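[4Fe-4S]-dependent U34-ARNt thiolase (Methanococcus maripaludis, PDB 6SCY) probably transfers sulfur to uridine 34 of tRNA, using ATP and a [4Fe-4S] cluster. Local coordinates at residues Leu46-Lys51 / Gln75-Asn80; Met179-Glu184 / Arg264-Leu269. All blocks are in the same frame, centred on the assembly; numbering follows the deposited sequence.

Contact 1: residues Leu46-Lys51 / Gln75-Asn80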
loop_
_atom_site.group_PDB
_atom_site.type_symbol
_atom_site.label_atom_id
_atom_site.label_comp_id
_atom_site.label_asym_id
_atom_site.label_seq_id
_atom_site.Cartn_x
_atom_site.Cartn_y
_atom_site.Cartn_z
ATOM N N LEU A 46 -6.450 25.997 15.724
ATOM C CA LEU A 46 -7.548 26.463 16.557
ATOM C C LEU A 46 -7.016 27.407 17.624
ATOM O O LEU A 46 -6.744 26.990 18.751
ATOM C CB LEU A 46 -8.310 25.282 17.188
ATOM C CG LEU A 46 -8.862 24.216 16.254
ATOM C CD1 LEU A 46 -8.680 22.864 16.852
ATOM C CD2 LEU A 46 -10.307 24.442 15.959
ATOM N N LYS A 47 -6.850 28.682 17.259
ATOM C CA LYS A 47 -6.378 29.748 18.150
ATOM C C LYS A 47 -6.836 31.121 17.663
ATOM O O LYS A 47 -7.437 31.225 16.598
ATOM C CB LYS A 47 -4.842 29.697 18.359
ATOM C CG LYS A 47 -3.992 30.021 17.135
ATOM C CD LYS A 47 -2.521 30.154 17.510
ATOM C CE LYS A 47 -1.711 30.825 16.429
ATOM N NZ LYS A 47 -0.294 31.007 16.833
ATOM N N ASN A 48 -6.541 32.172 18.437
ATOM C CA ASN A 48 -6.864 33.554 18.084
ATOM C C ASN A 48 -5.837 34.104 17.074
ATOM O O ASN A 48 -4.760 33.526 16.906
ATOM C CB ASN A 48 -6.910 34.411 19.355
ATOM C CG ASN A 48 -7.753 35.654 19.246
ATOM O OD1 ASN A 48 -8.937 35.620 18.894
ATOM N ND2 ASN A 48 -7.153 36.785 19.574
ATOM N N ASN A 49 -6.176 35.208 16.405
ATOM C CA ASN A 49 -5.321 35.911 15.442
ATOM C C ASN A 49 -4.986 35.083 14.172
ATOM O O ASN A 49 -3.910 35.266 13.582
ATOM C CB ASN A 49 -4.051 36.483 16.107
ATOM C CG ASN A 49 -4.281 37.025 17.494
ATOM O OD1 ASN A 49 -5.178 37.840 17.736
ATOM N ND2 ASN A 49 -3.486 36.553 18.441
ATOM N N ILE A 50 -5.933 34.243 13.698
ATOM C CA ILE A 50 -5.735 33.496 12.441
ATOM C C ILE A 50 -6.982 33.583 11.528
ATOM O O ILE A 50 -8.105 33.675 12.015
ATOM C CB ILE A 50 -5.210 32.029 12.573
ATOM C CG1 ILE A 50 -6.133 31.157 13.415
ATOM C CG2 ILE A 50 -3.764 31.948 13.054
ATOM C CD1 ILE A 50 -6.829 30.241 12.598
ATOM N N LYS A 51 -6.755 33.544 10.205
ATOM C CA LYS A 51 -7.770 33.609 9.151
ATOM C C LYS A 51 -7.747 32.279 8.382
ATOM O O LYS A 51 -6.677 31.869 7.920
ATOM C CB LYS A 51 -7.439 34.795 8.216
ATOM C CG LYS A 51 -8.501 35.121 7.185
ATOM C CD LYS A 51 -8.043 36.240 6.280
ATOM C CE LYS A 51 -8.803 37.520 6.515
ATOM N NZ LYS A 51 -8.590 38.480 5.404
ATOM N N GLN A 75 -16.782 31.697 18.654
ATOM C CA GLN A 75 -16.479 32.227 19.973
ATOM C C GLN A 75 -15.115 32.928 20.034
ATOM O O GLN A 75 -14.899 33.752 20.930
ATOM C CB GLN A 75 -16.641 31.157 21.068
ATOM C CG GLN A 75 -16.040 29.787 20.774
ATOM C CD GLN A 75 -17.017 28.658 21.011
ATOM O OE1 GLN A 75 -18.217 28.862 21.246
ATOM N NE2 GLN A 75 -16.520 27.431 20.939
ATOM N N ILE A 76 -14.221 32.645 19.060
ATOM C CA ILE A 76 -12.874 33.240 18.983
ATOM C C ILE A 76 -13.010 34.630 18.345
ATOM O O ILE A 76 -13.495 34.721 17.212
ATOM C CB ILE A 76 -11.826 32.314 18.291
ATOM C CG1 ILE A 76 -12.023 30.820 18.639
ATOM C CG2 ILE A 76 -10.417 32.745 18.623
ATOM C CD1 ILE A 76 -12.136 30.386 20.160
ATOM N N PRO A 77 -12.695 35.720 19.096
ATOM C CA PRO A 77 -12.969 37.074 18.578
ATOM C C PRO A 77 -12.127 37.528 17.388
ATOM O O PRO A 77 -12.697 38.049 16.424
ATOM C CB PRO A 77 -12.763 37.975 19.801
ATOM C CG PRO A 77 -11.809 37.221 20.665
ATOM C CD PRO A 77 -12.166 35.774 20.476
ATOM N N ASN A 78 -10.788 37.344 17.464
ATOM C CA ASN A 78 -9.851 37.772 16.436
ATOM C C ASN A 78 -9.480 36.662 15.478
ATOM O O ASN A 78 -8.320 36.546 15.103
ATOM C CB ASN A 78 -8.605 38.413 17.061
ATOM C CG ASN A 78 -8.856 39.609 17.947
ATOM O OD1 ASN A 78 -9.995 40.063 18.148
ATOM N ND2 ASN A 78 -7.781 40.147 18.500
ATOM N N SER A 79 -10.459 35.860 15.053
ATOM C CA SER A 79 -10.221 34.800 14.073
ATOM C C SER A 79 -11.299 34.789 13.005
ATOM O O SER A 79 -12.481 34.857 13.336
ATOM C CB SER A 79 -10.032 33.446 14.739
ATOM O OG SER A 79 -8.657 33.265 15.036
ATOM N N ASN A 80 -10.892 34.788 11.728
ATOM C CA ASN A 80 -11.803 34.879 10.590
ATOM C C ASN A 80 -11.934 33.577 9.819
ATOM O O ASN A 80 -11.036 32.734 9.871
ATOM C CB ASN A 80 -11.356 36.021 9.664
ATOM C CG ASN A 80 -12.457 36.614 8.830
ATOM O OD1 ASN A 80 -12.544 36.373 7.624
ATOM N ND2 ASN A 80 -13.324 37.408 9.458
#
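Asn48 and Ser79 carry a polar, surface-lying contact between the two loops that lead into neighbouring strands of the parallel sheet, 51-55 and 80-87. Asn48 reaches across with its amide: CG stands anti to the backbone N (chi1 -156°), and OD1 accepts the backbone N-H of Asn78, with Asn48 OD1 2.9 Å from Asn78 N. The donor is tilted 21° out of the carbonyl plane. The same oxygen lies against the CG2 methyl of Ile76, and a bound sulfate, probably from the crystallisation liquor, sits beside the Asn48 side chain. An alanine here would remove that acceptor and would probably leave the Asn78 N-H without its mate and a gap beside Ile76 CG2. In return, Asn49 N makes a weak hydrogen bond to Asn78 O (2.8 Å), while the Asn49 and Asn78 side chains run alongside each other, pointing the same way.

Next along the loop, the hydroxyl of Ser79 lies between two carbonyls, Ser79 OG being 2.8 Å from Lys47 O and 3.1 Å from Ile50 O; its single proton can serve either, and which is not settled. Ile50 O also takes the backbone N-H of Asn80 (Asn80 N to Ile50 O 3.0 Å), a bond that leads into the parallel bridge of Lys51 with Asn80, CA to CA 4.5 Å, with CG of Lys51 on CB of Asn80. Beyond, Lys51 NZ bonds to Glu160 O and Tyr73 of helix 60-75 covers Ile50 and Ser79. The two strand entries, joined through helix 60-75, belong to a parallel beta-alpha-beta unit, as in the Rossmann-like sheets of PP-loop enzymes.

Contact 2: residues Met179-Glu184 / Arg264-Leu269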
loop_
_atom_site.group_PDB
_atom_site.type_symbol
_atom_site.label_atom_id
_atom_site.label_comp_id
_atom_site.label_asym_id
_atom_site.label_seq_id
_atom_site.Cartn_x
_atom_site.Cartn_y
_atom_site.Cartn_z
ATOM N N MET A 179 -4.138 4.308 -1.083
ATOM C CA MET A 179 -4.232 2.999 -1.729
ATOM C C MET A 179 -4.016 3.103 -3.237
ATOM O O MET A 179 -3.370 2.226 -3.802
ATOM C CB MET A 179 -5.578 2.329 -1.408
ATOM C CG MET A 179 -5.571 0.818 -1.565
ATOM S SD MET A 179 -4.673 -0.071 -0.255
ATOM C CE MET A 179 -5.600 -1.558 -0.219
ATOM N N MET A 180 -4.534 4.174 -3.882
ATOM C CA MET A 180 -4.367 4.420 -5.319
ATOM C C MET A 180 -2.881 4.625 -5.628
ATOM O O MET A 180 -2.357 3.990 -6.542
ATOM C CB MET A 180 -5.195 5.638 -5.780
ATOM C CG MET A 180 -6.652 5.318 -6.052
ATOM S SD MET A 180 -7.680 6.767 -6.454
ATOM C CE MET A 180 -7.275 7.004 -8.158
ATOM N N ASN A 181 -2.199 5.461 -4.810
ATOM C CA ASN A 181 -0.769 5.772 -4.900
ATOM C C ASN A 181 0.075 4.503 -4.670
ATOM O O ASN A 181 1.166 4.381 -5.228
ATOM C CB ASN A 181 -0.412 6.884 -3.894
ATOM C CG ASN A 181 1.064 7.165 -3.711
ATOM O OD1 ASN A 181 1.715 6.631 -2.808
ATOM N ND2 ASN A 181 1.625 8.021 -4.556
ATOM N N TYR A 182 -0.446 3.560 -3.865
ATOM C CA TYR A 182 0.190 2.280 -3.562
ATOM C C TYR A 182 0.060 1.337 -4.766
ATOM O O TYR A 182 1.077 0.816 -5.224
ATOM C CB TYR A 182 -0.450 1.645 -2.307
ATOM C CG TYR A 182 -0.014 2.183 -0.955
ATOM C CD1 TYR A 182 1.051 3.075 -0.841
ATOM C CD2 TYR A 182 -0.638 1.767 0.213
ATOM C CE1 TYR A 182 1.472 3.546 0.403
ATOM C CE2 TYR A 182 -0.212 2.212 1.463
ATOM C CZ TYR A 182 0.839 3.105 1.553
ATOM O OH TYR A 182 1.244 3.535 2.792
ATOM N N ILE A 183 -1.184 1.137 -5.287
ATOM C CA ILE A 183 -1.497 0.263 -6.436
ATOM C C ILE A 183 -0.795 0.752 -7.725
ATOM O O ILE A 183 -0.312 -0.073 -8.505
ATOM C CB ILE A 183 -3.038 0.043 -6.625
ATOM C CG1 ILE A 183 -3.676 -0.594 -5.374
ATOM C CG2 ILE A 183 -3.341 -0.818 -7.863
ATOM C CD1 ILE A 183 -5.132 -0.296 -5.170
ATOM N N GLU A 184 -0.722 2.085 -7.928
ATOM C CA GLU A 184 -0.050 2.680 -9.086
ATOM C C GLU A 184 1.466 2.635 -8.924
ATOM O O GLU A 184 2.187 2.636 -9.918
ATOM C CB GLU A 184 -0.522 4.121 -9.328
ATOM C CG GLU A 184 -1.923 4.215 -9.910
ATOM C CD GLU A 184 -2.580 5.584 -9.886
ATOM O OE1 GLU A 184 -2.134 6.464 -9.115
ATOM O OE2 GLU A 184 -3.562 5.768 -10.642
ATOM N N ARG A 264 -2.444 6.000 8.625
ATOM C CA ARG A 264 -1.388 6.145 9.637
ATOM C C ARG A 264 -0.063 5.562 9.129
ATOM O O ARG A 264 1.006 6.070 9.482
ATOM C CB ARG A 264 -1.791 5.500 10.975
ATOM C CG ARG A 264 -1.108 6.160 12.174
ATOM C CD ARG A 264 -0.915 5.199 13.345
ATOM N NE ARG A 264 0.117 5.661 14.285
ATOM C CZ ARG A 264 -0.131 6.309 15.418
ATOM N NH1 ARG A 264 -1.378 6.581 15.780
ATOM N NH2 ARG A 264 0.871 6.689 16.201
ATOM N N GLY A 265 -0.169 4.531 8.284
ATOM C CA GLY A 265 0.951 3.851 7.651
ATOM C C GLY A 265 1.640 4.723 6.629
ATOM O O GLY A 265 2.849 4.603 6.438
ATOM N N TYR A 266 0.880 5.610 5.976
ATOM C CA TYR A 266 1.392 6.551 4.981
ATOM C C TYR A 266 1.999 7.775 5.671
ATOM O O TYR A 266 2.946 8.363 5.146
ATOM C CB TYR A 266 0.259 6.980 4.040
ATOM C CG TYR A 266 0.716 7.764 2.833
ATOM C CD1 TYR A 266 1.105 7.117 1.665
ATOM C CD2 TYR A 266 0.697 9.157 2.834
ATOM C CE1 TYR A 266 1.485 7.833 0.534
ATOM C CE2 TYR A 266 1.087 9.885 1.713
ATOM C CZ TYR A 266 1.480 9.218 0.565
ATOM O OH TYR A 266 1.853 9.926 -0.551
ATOM N N GLU A 267 1.426 8.170 6.825
ATOM C CA GLU A 267 1.876 9.304 7.633
ATOM C C GLU A 267 3.282 9.026 8.175
ATOM O O GLU A 267 4.167 9.869 8.029
ATOM C CB GLU A 267 0.875 9.592 8.764
ATOM C CG GLU A 267 -0.437 10.179 8.260
ATOM C CD GLU A 267 -1.570 10.393 9.246
ATOM O OE1 GLU A 267 -1.446 9.980 10.423
ATOM O OE2 GLU A 267 -2.597 10.977 8.829
ATOM N N ARG A 268 3.486 7.815 8.740
ATOM C CA ARG A 268 4.754 7.283 9.255
ATOM C C ARG A 268 5.802 7.103 8.128
ATOM O O ARG A 268 7.002 7.214 8.379
ATOM C CB ARG A 268 4.501 5.920 9.912
ATOM C CG ARG A 268 4.490 5.918 11.436
ATOM C CD ARG A 268 4.634 4.503 11.989
ATOM N NE ARG A 268 5.989 3.976 11.801
ATOM C CZ ARG A 268 6.929 3.950 12.741
ATOM N NH1 ARG A 268 6.667 4.389 13.967
ATOM N NH2 ARG A 268 8.134 3.469 12.468
ATOM N N LEU A 269 5.340 6.775 6.903
ATOM C CA LEU A 269 6.149 6.566 5.699
ATOM C C LEU A 269 6.702 7.904 5.218
ATOM O O LEU A 269 7.901 8.005 4.961
ATOM C CB LEU A 269 5.266 5.932 4.606
ATOM C CG LEU A 269 5.954 5.266 3.421
ATOM C CD1 LEU A 269 5.263 3.963 3.070
ATOM C CD2 LEU A 269 5.964 6.185 2.205
#
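Tyr182 meets Tyr266 with the end of its ring: Tyr182 CE1 lies 3.8 Å from Tyr266 CD1, in the plane of the Tyr266 ring and at its edge, while Tyr266 CD1 approaches the Tyr182 ring obliquely. The Tyr182 hydroxyl runs on past that edge to the helix behind, where Tyr182 OH stands 3.7 Å from Tyr266 CA and 4.0 Å from Gly265 C, and the CD1 methyl of Leu269 comes near it as well. Further along the same ring, Asn181 OD1 sits 3.6 Å from Tyr266 CE1, near the ring plane, with the amide turned almost perpendicular to it (89°).

Torsions set this up from both sides. Tyr266 has CG anti to its own N (chi1 -170°), which carries the ring out across the gap, whereas Tyr182, with CG anti to its carbonyl carbon, swings in from the flank of its helix. With the axes of segments 179-184 and 264-269 at 69° and no closer than 12.0 Å, these long side chains span the gap.

Around them, Leu190 of helix 188-192 packs on Asn181, Tyr266 and Leu269, filling in beside the bridge, and Asn181 ND2 is steadied by a weak hydrogen bond to Asp186 O. Tyr182 also stacks on an aromatic ring of the other chain in the assembly, a chain that packs on Leu269 as well, so the contact forms part of the chain interface. No hydrogen bond spans the two segments. Cohesion here comes from buried ring-edge and aliphatic packing, with the Asn181 oxygen toward a weakly positive ring edge probably adding a small electrostatic attraction.

From the N terminus the chain runs through helix 26-41 into the loop at 46-51, enters strand 51-55, passes along helix 60-75 and returns, so contact 1 closes a short excursion of 23 residues at one end of the parallel sheet. Contact 2 opens about a hundred residues later, in helix 171-184, and shuts after a longer path of 79 residues, when helix 258-270 comes back beside it. The two closures follow in series, neither nested nor crossed. The centres of contact 1 and contact 2 are about 34 Å apart, and their nearest atoms about 16 Å. Contact 1 ties strand entries together; contact 2 joins helix 171-184 to helix 258-270.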